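Local coordinates for protein glycosyl hydrolase, family 38 (Enterococcus faecalis, PDB 5KBP) that probably hydrolyses alpha-mannosidic linkages as a family 38 glycoside hydrolase, binding carbohydrate and a metal ion, at residues K8-H14 against H226-G232; F49-L54 against G82-I86; L189-W193 against D217-Y221. All coordinates share one frame; numbering follows the deposited sequence.

Contact 1: residues K8-H14 against H226-G232; sequences KVYIVSH and HLLMMNG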
ATOM      1  N   LYS A   8     -37.846  25.490  18.313  1.00 60.38           N
ATOM      2  CA  LYS A   8     -37.699  24.441  17.313  1.00 58.53           C
ATOM      3  C   LYS A   8     -36.401  23.683  17.548  1.00 57.42           C
ATOM      4  O   LYS A   8     -35.350  24.294  17.774  1.00 49.63           O
ATOM      5  CB  LYS A   8     -37.726  25.021  15.900  1.00 58.94           C
ATOM      6  CG  LYS A   8     -39.071  25.613  15.510  1.00 72.40           C
ATOM      7  CD  LYS A   8     -39.211  25.729  14.003  1.00 88.46           C
ATOM      8  CE  LYS A   8     -40.610  26.174  13.614  1.00 96.71           C
ATOM      9  NZ  LYS A   8     -40.821  26.113  12.142  1.00 99.77           N
ATOM     10  N   VAL A   9     -36.478  22.357  17.488  1.00 49.77           N
ATOM     11  CA  VAL A   9     -35.348  21.477  17.751  1.00 48.14           C
ATOM     12  C   VAL A   9     -35.028  20.744  16.456  1.00 51.60           C
ATOM     13  O   VAL A   9     -35.796  19.878  16.017  1.00 53.72           O
ATOM     14  CB  VAL A   9     -35.646  20.493  18.889  1.00 49.04           C
ATOM     15  CG1 VAL A   9     -34.422  19.666  19.204  1.00 49.56           C
ATOM     16  CG2 VAL A   9     -36.122  21.242  20.127  1.00 51.07           C
ATOM     17  N   TYR A  10     -33.899  21.088  15.839  1.00 54.67           N
ATOM     18  CA  TYR A  10     -33.489  20.519  14.559  1.00 43.28           C
ATOM     19  C   TYR A  10     -32.546  19.350  14.821  1.00 53.34           C
ATOM     20  O   TYR A  10     -31.426  19.541  15.308  1.00 55.85           O
ATOM     21  CB  TYR A  10     -32.825  21.580  13.683  1.00 42.48           C
ATOM     22  CG  TYR A  10     -33.739  22.729  13.320  1.00 48.52           C
ATOM     23  CD1 TYR A  10     -33.940  23.785  14.198  1.00 45.15           C
ATOM     24  CD2 TYR A  10     -34.402  22.758  12.099  1.00 48.85           C
ATOM     25  CE1 TYR A  10     -34.774  24.835  13.874  1.00 48.88           C
ATOM     26  CE2 TYR A  10     -35.238  23.807  11.766  1.00 45.40           C
ATOM     27  CZ  TYR A  10     -35.419  24.843  12.658  1.00 49.90           C
ATOM     28  OH  TYR A  10     -36.250  25.891  12.334  1.00 55.50           O
ATOM     29  N   ILE A  11     -32.996  18.145  14.489  1.00 44.24           N
ATOM     30  CA  ILE A  11     -32.238  16.921  14.721  1.00 40.86           C
ATOM     31  C   ILE A  11     -31.630  16.489  13.392  1.00 44.36           C
ATOM     32  O   ILE A  11     -32.348  16.096  12.465  1.00 52.06           O
ATOM     33  CB  ILE A  11     -33.125  15.825  15.322  1.00 44.76           C
ATOM     34  CG1 ILE A  11     -33.720  16.311  16.645  1.00 47.34           C
ATOM     35  CG2 ILE A  11     -32.327  14.546  15.523  1.00 47.50           C
ATOM     36  CD1 ILE A  11     -34.930  15.537  17.096  1.00 45.31           C
ATOM     37  N   VAL A  12     -30.306  16.558  13.297  1.00 44.11           N
ATOM     38  CA  VAL A  12     -29.575  16.218  12.082  1.00 36.62           C
ATOM     39  C   VAL A  12     -28.850  14.902  12.326  1.00 35.87           C
ATOM     40  O   VAL A  12     -27.883  14.847  13.097  1.00 48.60           O
ATOM     41  CB  VAL A  12     -28.593  17.326  11.679  1.00 35.86           C
ATOM     42  CG1 VAL A  12     -27.755  16.889  10.483  1.00 38.05           C
ATOM     43  CG2 VAL A  12     -29.344  18.614  11.368  1.00 36.74           C
ATOM     44  N   SER A  13     -29.315  13.839  11.674  1.00 35.83           N
ATOM     45  CA  SER A  13     -28.647  12.549  11.757  1.00 43.22           C
ATOM     46  C   SER A  13     -27.389  12.553  10.898  1.00 46.67           C
ATOM     47  O   SER A  13     -27.375  13.103   9.792  1.00 47.59           O
ATOM     48  CB  SER A  13     -29.588  11.429  11.315  1.00 35.82           C
ATOM     49  OG  SER A  13     -30.700  11.329  12.187  1.00 54.14           O
ATOM     50  N   HIS A  14     -26.331  11.937  11.414  1.00 46.55           N
ATOM     51  CA  HIS A  14     -25.037  11.941  10.745  1.00 41.72           C
ATOM     52  C   HIS A  14     -24.189  10.819  11.328  1.00 43.70           C
ATOM     53  O   HIS A  14     -24.635  10.056  12.189  1.00 43.78           O
ATOM     54  CB  HIS A  14     -24.332  13.287  10.914  1.00 39.50           C
ATOM     55  CG  HIS A  14     -23.691  13.460  12.255  1.00 50.28           C
ATOM     56  ND1 HIS A  14     -22.361  13.182  12.487  1.00 51.62           N
ATOM     57  CD2 HIS A  14     -24.204  13.859  13.443  1.00 53.82           C
ATOM     58  CE1 HIS A  14     -22.079  13.413  13.756  1.00 50.58           C
ATOM     59  NE2 HIS A  14     -23.180  13.827  14.359  1.00 54.07           N
ATOM     60  N   HIS A 226     -33.912  28.478  17.506  1.00 58.51           N
ATOM     61  CA  HIS A 226     -33.641  27.316  16.671  1.00 54.67           C
ATOM     62  C   HIS A 226     -32.448  26.563  17.247  1.00 57.34           C
ATOM     63  O   HIS A 226     -31.343  27.112  17.334  1.00 54.17           O
ATOM     64  CB  HIS A 226     -33.380  27.743  15.227  1.00 47.79           C
ATOM     65  CG  HIS A 226     -34.491  28.554  14.634  1.00 58.47           C
ATOM     66  ND1 HIS A 226     -35.628  27.984  14.102  1.00 58.11           N
ATOM     67  CD2 HIS A 226     -34.644  29.893  14.501  1.00 60.18           C
ATOM     68  CE1 HIS A 226     -36.430  28.935  13.661  1.00 59.58           C
ATOM     69  NE2 HIS A 226     -35.858  30.103  13.891  1.00 62.50           N
ATOM     70  N   LEU A 227     -32.675  25.313  17.636  1.00 53.28           N
ATOM     71  CA  LEU A 227     -31.700  24.512  18.361  1.00 47.28           C
ATOM     72  C   LEU A 227     -31.221  23.358  17.490  1.00 48.19           C
ATOM     73  O   LEU A 227     -32.007  22.759  16.750  1.00 48.23           O
ATOM     74  CB  LEU A 227     -32.312  23.977  19.657  1.00 45.74           C
ATOM     75  CG  LEU A 227     -33.128  25.006  20.447  1.00 49.75           C
ATOM     76  CD1 LEU A 227     -34.050  24.320  21.441  1.00 49.87           C
ATOM     77  CD2 LEU A 227     -32.207  25.983  21.154  1.00 45.37           C
ATOM     78  N   LEU A 228     -29.931  23.046  17.588  1.00 46.17           N
ATOM     79  CA  LEU A 228     -29.296  22.026  16.762  1.00 40.68           C
ATOM     80  C   LEU A 228     -28.924  20.828  17.627  1.00 41.24           C
ATOM     81  O   LEU A 228     -28.143  20.962  18.576  1.00 44.71           O
ATOM     82  CB  LEU A 228     -28.057  22.586  16.060  1.00 41.58           C
ATOM     83  CG  LEU A 228     -27.324  21.637  15.109  1.00 40.55           C
ATOM     84  CD1 LEU A 228     -28.172  21.318  13.889  1.00 44.34           C
ATOM     85  CD2 LEU A 228     -25.983  22.219  14.689  1.00 43.86           C
ATOM     86  N   MET A 229     -29.485  19.666  17.300  1.00 41.83           N
ATOM     87  CA  MET A 229     -29.141  18.403  17.940  1.00 44.33           C
ATOM     88  C   MET A 229     -28.455  17.518  16.908  1.00 44.51           C
ATOM     89  O   MET A 229     -29.070  17.138  15.906  1.00 40.14           O
ATOM     90  CB  MET A 229     -30.381  17.707  18.504  1.00 49.15           C
ATOM     91  CG  MET A 229     -31.138  18.509  19.549  1.00 48.87           C
ATOM     92  SD  MET A 229     -30.170  18.861  21.026  1.00 51.85           S
ATOM     93  CE  MET A 229     -29.749  17.204  21.558  1.00 51.82           C
ATOM     94  N   MET A 230     -27.188  17.196  17.150  1.00 38.49           N
ATOM     95  CA  MET A 230     -26.401  16.384  16.227  1.00 32.37           C
ATOM     96  C   MET A 230     -26.584  14.913  16.587  1.00 36.82           C
ATOM     97  O   MET A 230     -26.035  14.434  17.584  1.00 34.90           O
ATOM     98  CB  MET A 230     -24.933  16.796  16.272  1.00 40.05           C
ATOM     99  CG  MET A 230     -24.690  18.215  15.780  1.00 44.84           C
ATOM    100  SD  MET A 230     -25.207  18.446  14.066  1.00 56.73           S
ATOM    101  CE  MET A 230     -24.129  17.279  13.240  1.00 43.37           C
ATOM    102  N   ASN A 231     -27.352  14.198  15.765  1.00 38.25           N
ATOM    103  CA  ASN A 231     -27.727  12.810  16.039  1.00 35.68           C
ATOM    104  C   ASN A 231     -26.682  11.880  15.422  1.00 42.92           C
ATOM    105  O   ASN A 231     -26.863  11.302  14.346  1.00 48.02           O
ATOM    106  CB  ASN A 231     -29.133  12.537  15.516  1.00 38.35           C
ATOM    107  CG  ASN A 231     -29.528  11.080  15.621  1.00 43.03           C
ATOM    108  OD1 ASN A 231     -29.846  10.443  14.619  1.00 45.64           O
ATOM    109  ND2 ASN A 231     -29.506  10.543  16.835  1.00 42.72           N
ATOM    110  N   GLY A 232     -25.567  11.740  16.127  1.00 49.23           N
ATOM    111  CA  GLY A 232     -24.491  10.884  15.667  1.00 42.30           C
ATOM    112  C   GLY A 232     -23.218  11.163  16.432  1.00 51.57           C
ATOM    113  O   GLY A 232     -23.164  12.036  17.304  1.00 48.35           O
TER

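Contact 2: residues F49-L54 against G82-I86; sequences FNSFHL and GKLKI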
ATOM      1  N   PHE A  49     -38.132   9.768   7.713  1.00 55.79           N
ATOM      2  CA  PHE A  49     -36.691   9.996   7.698  1.00 53.54           C
ATOM      3  C   PHE A  49     -36.375  11.115   6.714  1.00 54.34           C
ATOM      4  O   PHE A  49     -36.468  10.929   5.498  1.00 59.39           O
ATOM      5  CB  PHE A  49     -35.959   8.711   7.323  1.00 46.61           C
ATOM      6  CG  PHE A  49     -34.475   8.771   7.547  1.00 46.78           C
ATOM      7  CD1 PHE A  49     -33.935   8.438   8.779  1.00 45.24           C
ATOM      8  CD2 PHE A  49     -33.619   9.157   6.528  1.00 44.23           C
ATOM      9  CE1 PHE A  49     -32.570   8.492   8.992  1.00 46.89           C
ATOM     10  CE2 PHE A  49     -32.253   9.213   6.735  1.00 48.95           C
ATOM     11  CZ  PHE A  49     -31.728   8.878   7.968  1.00 48.08           C
ATOM     12  N   ASN A  50     -36.005  12.282   7.239  1.00 47.54           N
ATOM     13  CA  ASN A  50     -35.756  13.453   6.407  1.00 41.90           C
ATOM     14  C   ASN A  50     -34.508  13.274   5.554  1.00 48.56           C
ATOM     15  O   ASN A  50     -34.595  13.214   4.322  1.00 46.67           O
ATOM     16  CB  ASN A  50     -35.626  14.704   7.278  1.00 41.47           C
ATOM     17  CG  ASN A  50     -35.309  15.946   6.471  1.00 47.76           C
ATOM     18  OD1 ASN A  50     -34.154  16.358   6.374  1.00 44.56           O
ATOM     19  ND2 ASN A  50     -36.336  16.551   5.887  1.00 48.22           N
ATOM     20  N   SER A  51     -33.345  13.188   6.194  1.00 42.17           N
ATOM     21  CA  SER A  51     -32.088  13.093   5.466  1.00 36.82           C
ATOM     22  C   SER A  51     -31.008  12.570   6.401  1.00 44.39           C
ATOM     23  O   SER A  51     -31.227  12.387   7.601  1.00 44.66           O
ATOM     24  CB  SER A  51     -31.685  14.447   4.873  1.00 44.64           C
ATOM     25  OG  SER A  51     -31.578  15.431   5.887  1.00 47.00           O
ATOM     26  N   PHE A  52     -29.831  12.332   5.826  1.00 40.62           N
ATOM     27  CA  PHE A  52     -28.656  11.889   6.566  1.00 36.86           C
ATOM     28  C   PHE A  52     -27.451  12.654   6.045  1.00 44.07           C
ATOM     29  O   PHE A  52     -27.171  12.634   4.843  1.00 47.50           O
ATOM     30  CB  PHE A  52     -28.439  10.379   6.411  1.00 38.71           C
ATOM     31  CG  PHE A  52     -27.342   9.826   7.280  1.00 39.88           C
ATOM     32  CD1 PHE A  52     -27.602   9.452   8.591  1.00 47.71           C
ATOM     33  CD2 PHE A  52     -26.058   9.667   6.786  1.00 37.30           C
ATOM     34  CE1 PHE A  52     -26.596   8.938   9.392  1.00 40.21           C
ATOM     35  CE2 PHE A  52     -25.050   9.155   7.584  1.00 40.45           C
ATOM     36  CZ  PHE A  52     -25.320   8.790   8.887  1.00 39.90           C
ATOM     37  N   HIS A  53     -26.742  13.331   6.943  1.00 42.59           N
ATOM     38  CA  HIS A  53     -25.585  14.130   6.564  1.00 42.30           C
ATOM     39  C   HIS A  53     -24.361  13.228   6.475  1.00 42.31           C
ATOM     40  O   HIS A  53     -23.939  12.641   7.479  1.00 39.74           O
ATOM     41  CB  HIS A  53     -25.358  15.257   7.568  1.00 46.57           C
ATOM     42  CG  HIS A  53     -24.367  16.280   7.108  1.00 49.86           C
ATOM     43  ND1 HIS A  53     -23.083  16.346   7.603  1.00 47.91           N
ATOM     44  CD2 HIS A  53     -24.473  17.277   6.200  1.00 44.70           C
ATOM     45  CE1 HIS A  53     -22.441  17.342   7.020  1.00 50.35           C
ATOM     46  NE2 HIS A  53     -23.261  17.924   6.164  1.00 54.04           N
ATOM     47  N   LEU A  54     -23.782  13.130   5.281  1.00 44.98           N
ATOM     48  CA  LEU A  54     -22.705  12.177   5.016  1.00 38.55           C
ATOM     49  C   LEU A  54     -21.333  12.751   5.364  1.00 41.51           C
ATOM     50  O   LEU A  54     -20.385  12.671   4.584  1.00 43.68           O
ATOM     51  CB  LEU A  54     -22.757  11.728   3.562  1.00 39.91           C
ATOM     52  CG  LEU A  54     -22.263  10.304   3.312  1.00 52.98           C
ATOM     53  CD1 LEU A  54     -23.064   9.312   4.147  1.00 35.95           C
ATOM     54  CD2 LEU A  54     -22.332   9.959   1.832  1.00 48.92           C
ATOM     55  N   GLY A  82     -32.632  14.441  -2.163  1.00 49.35           N
ATOM     56  CA  GLY A  82     -32.287  15.307  -1.056  1.00 48.68           C
ATOM     57  C   GLY A  82     -32.270  14.625   0.290  1.00 56.86           C
ATOM     58  O   GLY A  82     -32.358  15.302   1.317  1.00 73.98           O
ATOM     59  N   LYS A  83     -32.168  13.296   0.315  1.00 41.08           N
ATOM     60  CA  LYS A  83     -32.126  12.550   1.564  1.00 42.58           C
ATOM     61  C   LYS A  83     -30.731  12.065   1.931  1.00 46.95           C
ATOM     62  O   LYS A  83     -30.509  11.682   3.084  1.00 47.35           O
ATOM     63  CB  LYS A  83     -33.083  11.354   1.501  1.00 51.02           C
ATOM     64  CG  LYS A  83     -34.543  11.756   1.366  1.00 57.86           C
ATOM     65  CD  LYS A  83     -35.477  10.602   1.681  1.00 55.17           C
ATOM     66  CE  LYS A  83     -36.910  11.087   1.821  1.00 55.54           C
ATOM     67  NZ  LYS A  83     -37.029  12.112   2.895  1.00 54.93           N
ATOM     68  N   LEU A  84     -29.792  12.070   0.989  1.00 47.10           N
ATOM     69  CA  LEU A  84     -28.386  11.808   1.274  1.00 44.61           C
ATOM     70  C   LEU A  84     -27.624  13.101   1.010  1.00 40.81           C
ATOM     71  O   LEU A  84     -27.399  13.472  -0.148  1.00 47.79           O
ATOM     72  CB  LEU A  84     -27.851  10.654   0.428  1.00 50.39           C
ATOM     73  CG  LEU A  84     -26.576   9.988   0.955  1.00 45.48           C
ATOM     74  CD1 LEU A  84     -26.767   9.563   2.400  1.00 35.32           C
ATOM     75  CD2 LEU A  84     -26.194   8.796   0.092  1.00 50.63           C
ATOM     76  N   LYS A  85     -27.246  13.792   2.083  1.00 41.53           N
ATOM     77  CA  LYS A  85     -26.586  15.087   1.991  1.00 38.93           C
ATOM     78  C   LYS A  85     -25.079  14.877   1.882  1.00 44.63           C
ATOM     79  O   LYS A  85     -24.462  14.305   2.786  1.00 47.21           O
ATOM     80  CB  LYS A  85     -26.930  15.942   3.209  1.00 47.99           C
ATOM     81  CG  LYS A  85     -28.424  16.151   3.431  1.00 56.25           C
ATOM     82  CD  LYS A  85     -29.032  17.036   2.353  1.00 60.69           C
ATOM     83  CE  LYS A  85     -30.443  17.465   2.728  1.00 70.76           C
ATOM     84  NZ  LYS A  85     -31.041  18.373   1.710  1.00 71.46           N
ATOM     85  N   ILE A  86     -24.490  15.347   0.781  1.00 50.68           N
ATOM     86  CA  ILE A  86     -23.099  15.064   0.456  1.00 42.43           C
ATOM     87  C   ILE A  86     -22.320  16.368   0.335  1.00 39.30           C
ATOM     88  O   ILE A  86     -22.881  17.445   0.112  1.00 45.43           O
ATOM     89  CB  ILE A  86     -22.973  14.243  -0.843  1.00 40.76           C
ATOM     90  CG1 ILE A  86     -23.487  15.056  -2.033  1.00 45.14           C
ATOM     91  CG2 ILE A  86     -23.740  12.936  -0.721  1.00 38.12           C
ATOM     92  CD1 ILE A  86     -23.208  14.424  -3.375  1.00 41.63           C
TER

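Contact 3: residues L189-W193 against D217-Y221; sequences LFANW and DVERY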
ATOM      1  N   LEU A 189     -20.954  26.796  15.804  1.00 46.51           N
ATOM      2  CA  LEU A 189     -20.121  26.070  16.752  1.00 49.41           C
ATOM      3  C   LEU A 189     -20.912  24.929  17.377  1.00 48.12           C
ATOM      4  O   LEU A 189     -22.043  25.127  17.834  1.00 50.44           O
ATOM      5  CB  LEU A 189     -19.601  27.004  17.846  1.00 48.27           C
ATOM      6  CG  LEU A 189     -18.932  26.325  19.043  1.00 49.64           C
ATOM      7  CD1 LEU A 189     -17.627  25.658  18.633  1.00 45.80           C
ATOM      8  CD2 LEU A 189     -18.705  27.321  20.170  1.00 53.21           C
ATOM      9  N   PHE A 190     -20.313  23.737  17.395  1.00 46.36           N
ATOM     10  CA  PHE A 190     -20.860  22.612  18.151  1.00 51.19           C
ATOM     11  C   PHE A 190     -20.490  22.829  19.616  1.00 58.30           C
ATOM     12  O   PHE A 190     -19.560  22.227  20.158  1.00 58.73           O
ATOM     13  CB  PHE A 190     -20.333  21.284  17.619  1.00 43.10           C
ATOM     14  CG  PHE A 190     -20.650  21.039  16.169  1.00 43.73           C
ATOM     15  CD1 PHE A 190     -21.963  20.918  15.746  1.00 41.15           C
ATOM     16  CD2 PHE A 190     -19.637  20.915  15.233  1.00 46.69           C
ATOM     17  CE1 PHE A 190     -22.259  20.691  14.415  1.00 38.33           C
ATOM     18  CE2 PHE A 190     -19.926  20.687  13.902  1.00 49.28           C
ATOM     19  CZ  PHE A 190     -21.240  20.574  13.491  1.00 48.72           C
ATOM     20  N   ALA A 191     -21.235  23.732  20.263  1.00 62.83           N
ATOM     21  CA  ALA A 191     -20.912  24.120  21.632  1.00 60.65           C
ATOM     22  C   ALA A 191     -21.079  22.958  22.600  1.00 56.89           C
ATOM     23  O   ALA A 191     -20.436  22.931  23.655  1.00 65.85           O
ATOM     24  CB  ALA A 191     -21.777  25.304  22.064  1.00 54.81           C
ATOM     25  N   ASN A 192     -21.939  21.998  22.265  1.00 46.06           N
ATOM     26  CA  ASN A 192     -22.066  20.752  23.009  1.00 56.84           C
ATOM     27  C   ASN A 192     -21.576  19.562  22.191  1.00 55.30           C
ATOM     28  O   ASN A 192     -22.110  18.457  22.311  1.00 53.62           O
ATOM     29  CB  ASN A 192     -23.510  20.541  23.461  1.00 60.23           C
ATOM     30  CG  ASN A 192     -23.861  21.363  24.684  1.00 57.42           C
ATOM     31  OD1 ASN A 192     -23.579  20.964  25.814  1.00 62.68           O
ATOM     32  ND2 ASN A 192     -24.482  22.516  24.466  1.00 54.03           N
ATOM     33  N   TRP A 193     -20.569  19.792  21.341  1.00 46.66           N
ATOM     34  CA  TRP A 193     -19.955  18.775  20.491  1.00 49.21           C
ATOM     35  C   TRP A 193     -20.934  18.257  19.443  1.00 55.49           C
ATOM     36  O   TRP A 193     -22.142  18.496  19.538  1.00 52.34           O
ATOM     37  CB  TRP A 193     -19.403  17.625  21.343  1.00 48.67           C
ATOM     38  CG  TRP A 193     -18.271  16.880  20.707  1.00 60.06           C
ATOM     39  CD1 TRP A 193     -18.202  15.536  20.479  1.00 59.07           C
ATOM     40  CD2 TRP A 193     -17.041  17.433  20.216  1.00 63.13           C
ATOM     41  NE1 TRP A 193     -17.007  15.219  19.880  1.00 59.66           N
ATOM     42  CE2 TRP A 193     -16.278  16.366  19.707  1.00 63.90           C
ATOM     43  CE3 TRP A 193     -16.514  18.728  20.160  1.00 64.38           C
ATOM     44  CZ2 TRP A 193     -15.013  16.551  19.149  1.00 70.38           C
ATOM     45  CZ3 TRP A 193     -15.260  18.911  19.603  1.00 66.58           C
ATOM     46  CH2 TRP A 193     -14.525  17.828  19.104  1.00 67.65           C
ATOM     47  N   ASP A 217     -28.733  22.139  27.762  1.00 68.41           N
ATOM     48  CA  ASP A 217     -27.371  22.330  27.276  1.00 69.40           C
ATOM     49  C   ASP A 217     -27.349  23.205  26.030  1.00 61.87           C
ATOM     50  O   ASP A 217     -26.530  24.125  25.919  1.00 65.33           O
ATOM     51  CB  ASP A 217     -26.721  20.975  26.990  1.00 77.11           C
ATOM     52  CG  ASP A 217     -26.513  20.150  28.246  1.00 92.35           C
ATOM     53  OD1 ASP A 217     -26.411  20.745  29.340  1.00 99.60           O
ATOM     54  OD2 ASP A 217     -26.444  18.906  28.139  1.00 94.89           O
ATOM     55  N   VAL A 218     -28.249  22.937  25.081  1.00 58.90           N
ATOM     56  CA  VAL A 218     -28.266  23.697  23.836  1.00 55.47           C
ATOM     57  C   VAL A 218     -28.764  25.117  24.072  1.00 60.05           C
ATOM     58  O   VAL A 218     -28.278  26.067  23.443  1.00 63.87           O
ATOM     59  CB  VAL A 218     -29.116  22.959  22.785  1.00 56.24           C
ATOM     60  CG1 VAL A 218     -29.191  23.758  21.498  1.00 65.22           C
ATOM     61  CG2 VAL A 218     -28.529  21.592  22.517  1.00 65.79           C
ATOM     62  N   GLU A 219     -29.725  25.295  24.981  1.00 48.78           N
ATOM     63  CA  GLU A 219     -30.241  26.629  25.261  1.00 60.11           C
ATOM     64  C   GLU A 219     -29.235  27.505  25.999  1.00 68.15           C
ATOM     65  O   GLU A 219     -29.412  28.727  26.031  1.00 64.68           O
ATOM     66  CB  GLU A 219     -31.539  26.532  26.065  1.00 54.08           C
ATOM     67  CG  GLU A 219     -32.757  26.179  25.229  1.00 58.82           C
ATOM     68  CD  GLU A 219     -33.975  25.866  26.076  1.00 80.02           C
ATOM     69  OE1 GLU A 219     -34.620  24.826  25.827  1.00 85.40           O
ATOM     70  OE2 GLU A 219     -34.283  26.655  26.995  1.00 92.80           O
ATOM     71  N   ARG A 220     -28.190  26.915  26.588  1.00 71.33           N
ATOM     72  CA  ARG A 220     -27.173  27.719  27.259  1.00 66.76           C
ATOM     73  C   ARG A 220     -26.489  28.680  26.296  1.00 71.59           C
ATOM     74  O   ARG A 220     -26.059  29.765  26.705  1.00 66.51           O
ATOM     75  CB  ARG A 220     -26.127  26.818  27.924  1.00 65.35           C
ATOM     76  CG  ARG A 220     -26.516  26.299  29.301  1.00 80.58           C
ATOM     77  CD  ARG A 220     -25.589  25.177  29.762  1.00 85.76           C
ATOM     78  NE  ARG A 220     -24.422  25.655  30.502  1.00 98.07           N
ATOM     79  CZ  ARG A 220     -24.435  25.973  31.792  1.00101.28           C
ATOM     80  NH1 ARG A 220     -25.561  25.883  32.489  1.00 95.02           N
ATOM     81  NH2 ARG A 220     -23.326  26.390  32.388  1.00103.36           N
ATOM     82  N   TYR A 221     -26.384  28.310  25.017  1.00 68.33           N
ATOM     83  CA  TYR A 221     -25.651  29.117  24.051  1.00 65.70           C
ATOM     84  C   TYR A 221     -26.467  29.454  22.808  1.00 69.94           C
ATOM     85  O   TYR A 221     -25.900  29.946  21.828  1.00 80.48           O
ATOM     86  CB  TYR A 221     -24.358  28.406  23.635  1.00 60.78           C
ATOM     87  CG  TYR A 221     -23.701  27.633  24.754  1.00 64.15           C
ATOM     88  CD1 TYR A 221     -23.000  28.285  25.761  1.00 66.20           C
ATOM     89  CD2 TYR A 221     -23.777  26.247  24.801  1.00 61.28           C
ATOM     90  CE1 TYR A 221     -22.395  27.578  26.784  1.00 64.47           C
ATOM     91  CE2 TYR A 221     -23.175  25.533  25.820  1.00 59.52           C
ATOM     92  CZ  TYR A 221     -22.487  26.202  26.808  1.00 64.34           C
ATOM     93  OH  TYR A 221     -21.888  25.491  27.823  1.00 75.56           O
TER

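Contact 1: residues K8-H14 against H226-G232
Strands 8-13 and 226-231 pair in parallel, in register from Lys8 with His226 to Ser13 with Asn231. They form part of the three-stranded sheet in the N-terminal domain, where 8-13 is the middle strand and 256-260 lies on its other side. Six backbone hydrogen bonds join the pair. Among them, Met229 N bonds to Tyr10 O at 2.8 Å. On the face carrying Tyr10 and His226, the two rings lie side by side and meet rim to rim, their planes 47° apart. Tyr10 OH and His226 ND1 are hydrogen-bonded at 2.8 Å, each group at the edge of the other ring. This is a parallel beta sheet with helices packed on both faces, an alpha/beta arrangement consistent with the N-terminal domain of family 38. Helix 263-270 covers Val12, Leu228 and Met230, and helix 204-219 covers Leu227 and Met229 on the other face. There Val9 CG1 touches Met229 CG at 3.5 Å, and Val9 CG2 meets Leu227 CD1 at 3.9 Å. Further along the same face, Ser13 OG donates to Asn231 OD1 at 2.7 Å. Asn231 CG stands anti to its own backbone N (chi1 173°), which turns the amide to the serine. Past the strand end, Gly232 CA lies over a face of the His14 ring, 3.9 Å from its centroid. Met230 CE comes obliquely to His14 CD2 at 3.4 Å. Glu273 holds His226 NE2, Gly197 and Gln239 take Asn231 ND2, and His14 NE2 is bonded to Tyr194 O.

Contact 2: residues F49-L54 against G82-I86
Leu84 CD1 approaches the Phe52 ring obliquely, while Leu54 CD1 lies at the edge of that ring, in its plane. The His53 ring is met obliquely by Lys85 CB, 4.1 Å from His53 CD2. Outside the pair, an edge of one ring meets a face of the other between His53 and Phe263, and Tyr125 also meets the histidine. Strands 52-53 and 84-85, within these segments, form a short parallel two-stranded sheet, with Phe52 opposite Leu84 and His53 opposite Lys85. Helices 59-65 and 72-80 lie between the strands in the chain. Helix 72-80 is followed by a Schellman motif in which Gly82 has positive phi, and the chain then enters strand 84-85. Phe52 N bonds to Lys83 O. Lys85 N bonds back to Phe52 O at 3.0 Å, and Leu54 N to Lys85 O at 2.8 Å. On the Phe52 face, Leu54 CD1 and Leu84 CD1 touch at 4.1 Å, and helix 59-65 packs on both leucines. On the other face, the Lys85 chain bends at chi2 (-69°), which carries CE back to Ser51 CB at 3.9 Å. Ser51 OG donates to Asn50 OD1, which also accepts from Asn262. Lys83 runs extended past the Asn50 carbonyl and bends only at its last torsion. Its ammonium group grips two backbone carbonyls of the loop, with NZ 2.9 Å from Phe49 O and 3.0 Å from Asn50 O.

Contact 3: residues L189-W193 against D217-Y221
Asn192 reaches across from a beta turn to the end of helix 204-219. Its CB points toward the helix, and CG stands anti to its own carbonyl carbon (chi1 -79°). CG then comes to 3.7 Å from Asp217 CB. At the tip the amide divides its contacts. OD1 lies against Asp217 CB at 3.4 Å. ND2 gives a weak hydrogen bond to Asp217 O at 3.0 Å, bent to 137° at the hydrogen. The same ND2 sits at the edge of the Tyr221 ring, in its plane, 3.6 Å from Tyr221 CE2. The two side chains Asn192 and Asp217 cross at about a right angle. Their amide and carboxylate planes are 24° apart. Asn192 is the third residue of a type I turn from Phe190 to Trp193, closed by Trp193 N to Phe190 O. The turn follows strand 184-189 and faces the last part of the helix. Its second residue, Ala191, sets CB 3.5 Å from Tyr221 CD2, approaching the ring obliquely. Arg220 CB covers one face of that ring over its centre. Pro156 touches both Ala191 and Tyr221. The Asp217 carboxylate does not accept the amide N-H; its OD1 takes a weak bond from Gln213. The chemistry implies a light polar link at a partly exposed surface: one bent N-H to a carbonyl that also takes a weak bond from Arg220 N, beside the edge of Tyr221, whose ring also meets the Ala191 methyl.

Overall arrangement
All three contacts lie in the N-terminal family 38 domain, and contacts 2 and 3 are nested within the chain loop closed by contact 1. The centres of contacts 1 and 2 are about 13 Å apart, those of contacts 1 and 3 about 11 Å. Toward contact 2, Ser13 O and His53 N are 2.9 Å apart, a probable hydrogen bond. Toward contact 3, Val218 CG2 packs on Met229 SD at 3.5 Å. Contacts 2 and 3 do not touch; their nearest atoms are about 7 Å apart. Tyr256, a calcium-binding residue whose ion is absent from this chain, has its side chain about 4 Å from that of Val9 and about 8 Å from that of Val218.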